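Local coordinates for protein hypoxanthine-guanine phosphoribosyltransferase (HGPRT) (Schistosoma mansoni, PDB 5IPF) that catalyses transfer of the 5-phosphoribosyl group from phosphoribosyl pyrophosphate to hypoxanthine or guanine, forming IMP or GMP in purine salvage, at residues A[38-41]-A[42-45]; A[73-76]-A[77-81]; A[58-61]-A[62-65]. One frame throughout, in Å; residues are numbered along the deposited sequence.

Interaction 1: residues A[38-41]-A[42-45]; sequences GFPT and EYFC
Pro-40 meets Glu-42 through CB and Tyr-43 twice, through its ring carbon CG and its backbone O. CG sits at the edge of the Tyr-43 ring, near the ring plane and 3.4 Å from CE2. CB lies 3.3 Å from Glu-42 OE2, a carbon-to-carboxylate contact. At the backbone, Tyr-43 N donates a weak hydrogen bond to Pro-40 O, 3.5 Å long but nearly straight (166°). That i to i+3 bond, with Thr-41 and Glu-42 both in the helical region of backbone torsions, identifies a type I beta turn over 40-43.

Thr-41, at the first corner, is covered mainly because the chain folds round its backbone. Its side chain turns out of the turn and packs on Leu-54 and Val-57 of strand 54-59. Glu-42, at the second corner, has CG between its backbone N and carbonyl carbon (chi1 50°), and its chain then bends at chi2. CG comes to lie 3.8 Å above the centre of the Tyr-43 ring, while the carboxylate reaches back to the proline.

Phe-44 adds a second aromatic contact. Its CE2 edge approaches Phe-39 CB at 3.8 Å, and Pro-40 O lies at the same edge. Phe-39 also packs edge-to-face with Phe-36, and both Phe-39 and Phe-44 touch the second subunit.

With a single weak bond between the two segments, the shape of this loop rests largely on ring and aliphatic contacts and on the restricted backbone of the proline. The partly apolar surface so formed faces the neighbouring subunit.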
ATOM      1  N   GLY A  38     -24.393  -1.543   5.513  1.00 58.82           N
ATOM      2  CA  GLY A  38     -23.144  -2.220   5.224  1.00 58.00           C
ATOM      3  C   GLY A  38     -23.097  -2.792   3.819  1.00 56.59           C
ATOM      4  O   GLY A  38     -23.999  -2.623   2.999  1.00 67.18           O
ATOM      5  N   PHE A  39     -21.993  -3.490   3.550  1.00 38.04           N
ATOM      6  CA  PHE A  39     -21.744  -4.160   2.292  1.00 43.60           C
ATOM      7  C   PHE A  39     -21.668  -5.669   2.497  1.00 40.27           C
ATOM      8  O   PHE A  39     -21.016  -6.140   3.436  1.00 61.10           O
ATOM      9  CB  PHE A  39     -20.438  -3.671   1.651  1.00 42.93           C
ATOM     10  CG  PHE A  39     -20.208  -2.192   1.787  1.00 36.31           C
ATOM     11  CD1 PHE A  39     -20.806  -1.292   0.918  1.00 36.80           C
ATOM     12  CD2 PHE A  39     -19.375  -1.705   2.780  1.00 49.23           C
ATOM     13  CE1 PHE A  39     -20.580   0.069   1.046  1.00 45.63           C
ATOM     14  CE2 PHE A  39     -19.146  -0.351   2.914  1.00 33.87           C
ATOM     15  CZ  PHE A  39     -19.746   0.538   2.048  1.00 41.76           C
ATOM     16  N   PRO A  40     -22.327  -6.443   1.636  1.00 42.18           N
ATOM     17  CA  PRO A  40     -22.270  -7.907   1.754  1.00 58.58           C
ATOM     18  C   PRO A  40     -20.847  -8.424   1.594  1.00 43.62           C
ATOM     19  O   PRO A  40     -20.066  -7.913   0.788  1.00 42.79           O
ATOM     20  CB  PRO A  40     -23.185  -8.393   0.622  1.00 46.14           C
ATOM     21  CG  PRO A  40     -23.400  -7.200  -0.267  1.00 45.35           C
ATOM     22  CD  PRO A  40     -23.222  -5.983   0.565  1.00 62.63           C
ATOM     23  N   THR A  41     -20.517  -9.453   2.377  1.00 56.60           N
ATOM     24  CA  THR A  41     -19.154  -9.960   2.471  1.00 44.49           C
ATOM     25  C   THR A  41     -18.663 -10.628   1.192  1.00 54.55           C
ATOM     26  O   THR A  41     -17.460 -10.890   1.081  1.00 59.42           O
ATOM     27  CB  THR A  41     -19.054 -10.950   3.632  1.00 53.19           C
ATOM     28  OG1 THR A  41     -20.028 -11.991   3.464  1.00 70.84           O
ATOM     29  CG2 THR A  41     -19.306 -10.243   4.953  1.00 45.22           C
ATOM     30  N   GLU A  42     -19.546 -10.905   0.230  1.00 59.07           N
ATOM     31  CA  GLU A  42     -19.148 -11.635  -0.969  1.00 58.07           C
ATOM     32  C   GLU A  42     -18.387 -10.776  -1.970  1.00 59.30           C
ATOM     33  O   GLU A  42     -17.650 -11.324  -2.799  1.00 51.10           O
ATOM     34  CB  GLU A  42     -20.378 -12.243  -1.647  1.00 55.27           C
ATOM     35  CG  GLU A  42     -21.512 -11.256  -1.872  1.00 73.93           C
ATOM     36  CD  GLU A  42     -22.801 -11.693  -1.203  1.00 80.62           C
ATOM     37  OE1 GLU A  42     -23.732 -12.124  -1.919  1.00 84.22           O
ATOM     38  OE2 GLU A  42     -22.880 -11.614   0.042  1.00 61.05           O
ATOM     39  N   TYR A  43     -18.539  -9.453  -1.920  1.00 46.30           N
ATOM     40  CA  TYR A  43     -17.870  -8.565  -2.862  1.00 62.92           C
ATOM     41  C   TYR A  43     -16.515  -8.087  -2.361  1.00 61.23           C
ATOM     42  O   TYR A  43     -15.899  -7.226  -2.999  1.00 42.86           O
ATOM     43  CB  TYR A  43     -18.765  -7.367  -3.186  1.00 44.58           C
ATOM     44  CG  TYR A  43     -20.118  -7.770  -3.713  1.00 48.67           C
ATOM     45  CD1 TYR A  43     -20.242  -8.459  -4.912  1.00 60.62           C
ATOM     46  CD2 TYR A  43     -21.273  -7.467  -3.010  1.00 47.16           C
ATOM     47  CE1 TYR A  43     -21.480  -8.835  -5.395  1.00 51.09           C
ATOM     48  CE2 TYR A  43     -22.511  -7.836  -3.483  1.00 48.27           C
ATOM     49  CZ  TYR A  43     -22.611  -8.519  -4.673  1.00 60.92           C
ATOM     50  OH  TYR A  43     -23.851  -8.883  -5.136  1.00 69.80           O
ATOM     51  N   PHE A  44     -16.039  -8.620  -1.242  1.00 43.26           N
ATOM     52  CA  PHE A  44     -14.715  -8.310  -0.731  1.00 41.95           C
ATOM     53  C   PHE A  44     -14.008  -9.606  -0.367  1.00 43.65           C
ATOM     54  O   PHE A  44     -14.633 -10.654  -0.188  1.00 56.77           O
ATOM     55  CB  PHE A  44     -14.778  -7.376   0.485  1.00 39.65           C
ATOM     56  CG  PHE A  44     -15.272  -5.996   0.160  1.00 40.97           C
ATOM     57  CD1 PHE A  44     -14.391  -5.012  -0.258  1.00 37.14           C
ATOM     58  CD2 PHE A  44     -16.615  -5.681   0.277  1.00 38.25           C
ATOM     59  CE1 PHE A  44     -14.841  -3.741  -0.557  1.00 36.13           C
ATOM     60  CE2 PHE A  44     -17.071  -4.412  -0.022  1.00 37.30           C
ATOM     61  CZ  PHE A  44     -16.183  -3.441  -0.438  1.00 36.28           C
ATOM     62  N   CYS A  45     -12.687  -9.522  -0.263  1.00 43.27           N
ATOM     63  CA  CYS A  45     -11.869 -10.682   0.068  1.00 45.13           C
ATOM     64  C   CYS A  45     -11.860 -10.864   1.579  1.00 44.50           C
ATOM     65  O   CYS A  45     -11.316 -10.032   2.312  1.00 70.91           O
ATOM     66  CB  CYS A  45     -10.459 -10.508  -0.486  1.00 57.71           C
ATOM     67  SG  CYS A  45     -10.376 -10.551  -2.284  1.00 75.69           S
TER

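Interaction 2: residues A[73-76]-A[77-81]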
ATOM      1  N   MET A  73      -2.358  13.432  10.071  1.00 37.39           N
ATOM      2  CA  MET A  73      -2.106  14.862   9.912  1.00 39.71           C
ATOM      3  C   MET A  73      -2.575  15.648  11.133  1.00 43.13           C
ATOM      4  O   MET A  73      -1.831  16.478  11.676  1.00 40.72           O
ATOM      5  CB  MET A  73      -2.780  15.370   8.638  1.00 43.82           C
ATOM      6  CG  MET A  73      -2.240  14.714   7.379  1.00 48.07           C
ATOM      7  SD  MET A  73      -3.014  15.293   5.861  1.00 74.15           S
ATOM      8  CE  MET A  73      -2.030  14.420   4.644  1.00 85.17           C
ATOM      9  N   ASN A  74      -3.803  15.380  11.596  1.00 47.98           N
ATOM     10  CA  ASN A  74      -4.346  16.095  12.751  1.00 41.33           C
ATOM     11  C   ASN A  74      -3.472  15.905  13.988  1.00 41.52           C
ATOM     12  O   ASN A  74      -3.144  16.872  14.689  1.00 39.38           O
ATOM     13  CB  ASN A  74      -5.774  15.627  13.032  1.00 36.38           C
ATOM     14  CG  ASN A  74      -6.733  15.969  11.910  1.00 36.41           C
ATOM     15  OD1 ASN A  74      -6.481  16.953  11.186  1.00 37.66           O
ATOM     16  ND2 ASN A  74      -7.744  15.254  11.760  1.00 58.57           N
ATOM     17  N   ILE A  75      -3.094  14.659  14.278  1.00 36.18           N
ATOM     18  CA  ILE A  75      -2.265  14.389  15.452  1.00 36.87           C
ATOM     19  C   ILE A  75      -0.924  15.106  15.332  1.00 51.08           C
ATOM     20  O   ILE A  75      -0.445  15.737  16.287  1.00 43.04           O
ATOM     21  CB  ILE A  75      -2.084  12.872  15.636  1.00 35.50           C
ATOM     22  CG1 ILE A  75      -3.441  12.191  15.819  1.00 34.61           C
ATOM     23  CG2 ILE A  75      -1.188  12.582  16.822  1.00 36.56           C
ATOM     24  CD1 ILE A  75      -3.357  10.680  15.876  1.00 33.52           C
ATOM     25  N   VAL A  76      -0.307  15.039  14.149  1.00 54.23           N
ATOM     26  CA  VAL A  76       1.024  15.615  13.981  1.00 38.91           C
ATOM     27  C   VAL A  76       0.987  17.122  14.195  1.00 41.04           C
ATOM     28  O   VAL A  76       1.768  17.668  14.984  1.00 55.93           O
ATOM     29  CB  VAL A  76       1.606  15.250  12.605  1.00 51.95           C
ATOM     30  CG1 VAL A  76       2.780  16.161  12.273  1.00 40.00           C
ATOM     31  CG2 VAL A  76       2.057  13.808  12.604  1.00 36.89           C
ATOM     32  N   ASP A  77       0.075  17.821  13.512  1.00 41.27           N
ATOM     33  CA  ASP A  77       0.082  19.274  13.662  1.00 61.77           C
ATOM     34  C   ASP A  77      -0.462  19.725  15.015  1.00 55.45           C
ATOM     35  O   ASP A  77      -0.170  20.853  15.433  1.00 57.46           O
ATOM     36  CB  ASP A  77      -0.670  19.960  12.513  1.00 60.63           C
ATOM     37  CG  ASP A  77      -2.054  19.404  12.289  1.00 61.28           C
ATOM     38  OD1 ASP A  77      -2.741  19.080  13.276  1.00 67.66           O
ATOM     39  OD2 ASP A  77      -2.462  19.306  11.111  1.00 66.90           O
ATOM     40  N   TYR A  78      -1.218  18.879  15.723  1.00 43.80           N
ATOM     41  CA  TYR A  78      -1.512  19.188  17.119  1.00 45.34           C
ATOM     42  C   TYR A  78      -0.237  19.161  17.954  1.00 47.54           C
ATOM     43  O   TYR A  78       0.101  20.137  18.633  1.00 55.48           O
ATOM     44  CB  TYR A  78      -2.540  18.217  17.700  1.00 47.75           C
ATOM     45  CG  TYR A  78      -2.708  18.410  19.195  1.00 50.21           C
ATOM     46  CD1 TYR A  78      -3.531  19.409  19.696  1.00 53.19           C
ATOM     47  CD2 TYR A  78      -2.019  17.614  20.104  1.00 45.68           C
ATOM     48  CE1 TYR A  78      -3.676  19.603  21.061  1.00 60.51           C
ATOM     49  CE2 TYR A  78      -2.154  17.802  21.467  1.00 60.35           C
ATOM     50  CZ  TYR A  78      -2.985  18.796  21.942  1.00 64.27           C
ATOM     51  OH  TYR A  78      -3.124  18.983  23.300  1.00 52.03           O
ATOM     52  N   TYR A  79       0.482  18.035  17.921  1.00 44.93           N
ATOM     53  CA  TYR A  79       1.695  17.912  18.722  1.00 46.17           C
ATOM     54  C   TYR A  79       2.818  18.824  18.250  1.00 47.82           C
ATOM     55  O   TYR A  79       3.824  18.949  18.956  1.00 49.43           O
ATOM     56  CB  TYR A  79       2.177  16.461  18.733  1.00 44.42           C
ATOM     57  CG  TYR A  79       1.378  15.571  19.657  1.00 43.82           C
ATOM     58  CD1 TYR A  79       1.689  15.484  21.008  1.00 45.54           C
ATOM     59  CD2 TYR A  79       0.311  14.823  19.181  1.00 41.83           C
ATOM     60  CE1 TYR A  79       0.960  14.675  21.857  1.00 50.98           C
ATOM     61  CE2 TYR A  79      -0.424  14.010  20.023  1.00 41.56           C
ATOM     62  CZ  TYR A  79      -0.094  13.938  21.358  1.00 45.39           C
ATOM     63  OH  TYR A  79      -0.822  13.131  22.200  1.00 43.40           O
ATOM     64  N   GLU A  80       2.680  19.458  17.085  1.00 54.63           N
ATOM     65  CA  GLU A  80       3.645  20.453  16.642  1.00 61.11           C
ATOM     66  C   GLU A  80       3.213  21.878  16.956  1.00 72.61           C
ATOM     67  O   GLU A  80       4.075  22.755  17.093  1.00 81.12           O
ATOM     68  CB  GLU A  80       3.898  20.328  15.135  1.00 64.04           C
ATOM     69  CG  GLU A  80       5.130  21.081  14.666  1.00 77.52           C
ATOM     70  CD  GLU A  80       5.027  21.538  13.229  1.00 83.20           C
ATOM     71  OE1 GLU A  80       4.031  21.186  12.562  1.00 85.11           O
ATOM     72  OE2 GLU A  80       5.940  22.258  12.770  1.00 86.80           O
ATOM     73  N   ALA A  81       1.906  22.128  17.077  1.00 61.39           N
ATOM     74  CA  ALA A  81       1.443  23.462  17.440  1.00 70.79           C
ATOM     75  C   ALA A  81       1.882  23.852  18.846  1.00 81.58           C
ATOM     76  O   ALA A  81       2.107  25.038  19.119  1.00 90.57           O
ATOM     77  CB  ALA A  81      -0.079  23.541  17.320  1.00 54.76           C
TER
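Ile-75 and Tyr-79, one helical turn apart, lie side by side and point the same way, and they make the close-packed part of this contact. The methyl CG2 of Ile-75, anti to the backbone N, meets the rim of the tyrosine ring 3.6 Å from CD2. Ile-75 O lies at the edge of that ring, in its plane. Both side chains go on to Leu-156 of strand 154-159, so this flank of the helix is pressed against the sheet. Val-76 is buried on another flank, against Leu-107, Thr-110 and Val-111 of helix 97-112.

The backbone bonds are those of a regular alpha-helix. Asp-77 N to Met-73 O and Tyr-79 N to Ile-75 O are both 3.0 Å and almost straight, each at 177°. The bond from Glu-80 N to Val-76 O, 2.9 Å, is weak, with an angle of 127°.

The polar, more open side carries Asn-74, Asp-77, Tyr-78 and Glu-80, though Asp-77 itself is folded closely against the helix backbone of residues 73 and 74. Tyr-78, exposed, sets CD2 3.7 Å above one face of the Tyr-79 ring, offset toward the rim.

Such an amphipathic helix, apolar toward a parallel sheet and a neighbouring helix and polar outward, is characteristic of the alpha/beta core of type I phosphoribosyltransferases.

Interaction 3: residues A[58-61]-A[62-65]; sequences LIPN and GMIK
The carboxamide of Asn-61 is the flat group here, and Lys-65 CE meets it at the oxygen end, 3.2 Å from OD1. CE stands somewhat off the amide plane, and Gly-62 N, 3.5 Å from OD1, stands off it on the same side without bonding. At the other end of the group, ND2 has a weak hydrogen bond to His-228 O. With CG anti to the backbone N (chi1 179°), the amide extends beside the first turn, where the straight lysine chain passes obliquely across it. The closest lysine atom is therefore a carbon rather than the amine.

Helix 61-81 starts at this point, with Pro-60 in the N-cap position. Pro-60 O accepts from Ile-64 N at 3.1 Å in the carbonyl plane, and Asn-61 O accepts from Lys-65 N at 3.0 Å with an N-H...O angle of 160°.

Ile-59, the last strand residue, packs by CG2 on Ile-64 CG1 at 3.6 Å, the two side chains crossing at about a right angle, and more loosely on Met-63 SD. The same sulfur lies 4.3 Å from CD of the N-cap residue Pro-60. Leu-58 and Ile-59 both face Ile-230 in a classic beta bulge.

The helix begins with N-H groups that lack acceptors within its own turns, and two find outside partners: Asn-61 N bonds His-229 ND1, and Gly-62 N bonds Asp-66 OD2 of the second subunit. That carboxylate probably interacts favourably with the positive end of the helix dipole, so the helix start is partly satisfied by the neighbouring subunit, consistent with the two stabilising each other.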
ATOM      1  N   LEU A  58     -18.567  -3.590   7.660  1.00 34.75           N
ATOM      2  CA  LEU A  58     -18.897  -2.237   8.098  1.00 33.91           C
ATOM      3  C   LEU A  58     -17.895  -1.218   7.559  1.00 32.48           C
ATOM      4  O   LEU A  58     -18.277  -0.272   6.862  1.00 34.44           O
ATOM      5  CB  LEU A  58     -18.968  -2.175   9.628  1.00 34.20           C
ATOM      6  CG  LEU A  58     -19.709  -0.941  10.153  1.00 38.85           C
ATOM      7  CD1 LEU A  58     -21.173  -0.982   9.735  1.00 35.34           C
ATOM      8  CD2 LEU A  58     -19.579  -0.806  11.662  1.00 36.38           C
ATOM      9  N   ILE A  59     -16.615  -1.396   7.873  1.00 34.72           N
ATOM     10  CA  ILE A  59     -15.575  -0.496   7.379  1.00 31.28           C
ATOM     11  C   ILE A  59     -14.508  -1.310   6.658  1.00 30.79           C
ATOM     12  O   ILE A  59     -13.796  -2.101   7.296  1.00 31.10           O
ATOM     13  CB  ILE A  59     -14.957   0.330   8.519  1.00 31.56           C
ATOM     14  CG1 ILE A  59     -16.048   0.921   9.411  1.00 32.66           C
ATOM     15  CG2 ILE A  59     -14.102   1.450   7.954  1.00 30.68           C
ATOM     16  CD1 ILE A  59     -15.521   1.819  10.505  1.00 30.25           C
ATOM     17  N   PRO A  60     -14.368  -1.167   5.341  1.00 30.83           N
ATOM     18  CA  PRO A  60     -13.283  -1.858   4.637  1.00 31.16           C
ATOM     19  C   PRO A  60     -11.919  -1.349   5.080  1.00 30.38           C
ATOM     20  O   PRO A  60     -11.771  -0.217   5.545  1.00 29.52           O
ATOM     21  CB  PRO A  60     -13.549  -1.533   3.163  1.00 31.54           C
ATOM     22  CG  PRO A  60     -15.008  -1.218   3.108  1.00 36.27           C
ATOM     23  CD  PRO A  60     -15.317  -0.536   4.409  1.00 31.08           C
ATOM     24  N   ASN A  61     -10.914  -2.213   4.919  1.00 30.98           N
ATOM     25  CA  ASN A  61      -9.569  -1.916   5.408  1.00 31.38           C
ATOM     26  C   ASN A  61      -9.011  -0.644   4.771  1.00 29.85           C
ATOM     27  O   ASN A  61      -8.518   0.258   5.468  1.00 42.31           O
ATOM     28  CB  ASN A  61      -8.666  -3.121   5.132  1.00 31.85           C
ATOM     29  CG  ASN A  61      -7.242  -2.903   5.581  1.00 42.49           C
ATOM     30  OD1 ASN A  61      -6.436  -2.322   4.855  1.00 39.78           O
ATOM     31  ND2 ASN A  61      -6.917  -3.379   6.777  1.00 49.36           N
ATOM     32  N   GLY A  62      -9.092  -0.547   3.443  1.00 30.28           N
ATOM     33  CA  GLY A  62      -8.564   0.619   2.758  1.00 35.80           C
ATOM     34  C   GLY A  62      -9.227   1.915   3.177  1.00 29.20           C
ATOM     35  O   GLY A  62      -8.580   2.966   3.203  1.00 35.19           O
ATOM     36  N   MET A  63     -10.519   1.865   3.507  1.00 29.11           N
ATOM     37  CA  MET A  63     -11.187   3.051   4.033  1.00 39.11           C
ATOM     38  C   MET A  63     -10.618   3.440   5.392  1.00 28.13           C
ATOM     39  O   MET A  63     -10.470   4.633   5.694  1.00 28.00           O
ATOM     40  CB  MET A  63     -12.692   2.805   4.123  1.00 41.39           C
ATOM     41  CG  MET A  63     -13.488   4.024   4.538  1.00 47.60           C
ATOM     42  SD  MET A  63     -15.261   3.716   4.568  1.00 45.20           S
ATOM     43  CE  MET A  63     -15.831   5.211   5.372  1.00 61.11           C
ATOM     44  N   ILE A  64     -10.288   2.446   6.222  1.00 28.10           N
ATOM     45  CA  ILE A  64      -9.628   2.723   7.496  1.00 27.87           C
ATOM     46  C   ILE A  64      -8.327   3.472   7.261  1.00 27.73           C
ATOM     47  O   ILE A  64      -8.067   4.509   7.882  1.00 38.30           O
ATOM     48  CB  ILE A  64      -9.380   1.423   8.279  1.00 28.29           C
ATOM     49  CG1 ILE A  64     -10.679   0.644   8.474  1.00 28.73           C
ATOM     50  CG2 ILE A  64      -8.724   1.731   9.620  1.00 29.70           C
ATOM     51  CD1 ILE A  64     -10.489  -0.662   9.209  1.00 31.02           C
ATOM     52  N   LYS A  65      -7.486   2.957   6.355  1.00 28.01           N
ATOM     53  CA  LYS A  65      -6.202   3.611   6.100  1.00 40.86           C
ATOM     54  C   LYS A  65      -6.395   5.024   5.550  1.00 37.73           C
ATOM     55  O   LYS A  65      -5.707   5.967   5.976  1.00 47.99           O
ATOM     56  CB  LYS A  65      -5.366   2.758   5.144  1.00 28.81           C
ATOM     57  CG  LYS A  65      -5.006   1.390   5.710  1.00 29.90           C
ATOM     58  CD  LYS A  65      -4.103   0.604   4.773  1.00 56.72           C
ATOM     59  CE  LYS A  65      -3.706  -0.733   5.386  1.00 71.38           C
ATOM     60  NZ  LYS A  65      -2.858  -1.547   4.470  1.00 79.92           N
TER

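How the interactions relate
Along the chain the order is interaction 1, interaction 3, interaction 2. The loop 38-45 precedes strand 54-59; residues 58-65 carry the chain from that strand, part of a three-stranded antiparallel sheet, into helix 61-81; residues 73-81 end the same helix. Interactions 1 and 3 have centres about 12 Å apart and touch, Phe-39 CE2 lying 4.1 Å from Pro-60 CD, and both border the second subunit. Interaction 2 is about 23 Å from interaction 3 and 35 Å from interaction 1, between centres, beside the parallel sheet. Helix 61-81 thus runs from the second-subunit interface to the flank of the parallel sheet, still touching neighbouring subunits through Met-73.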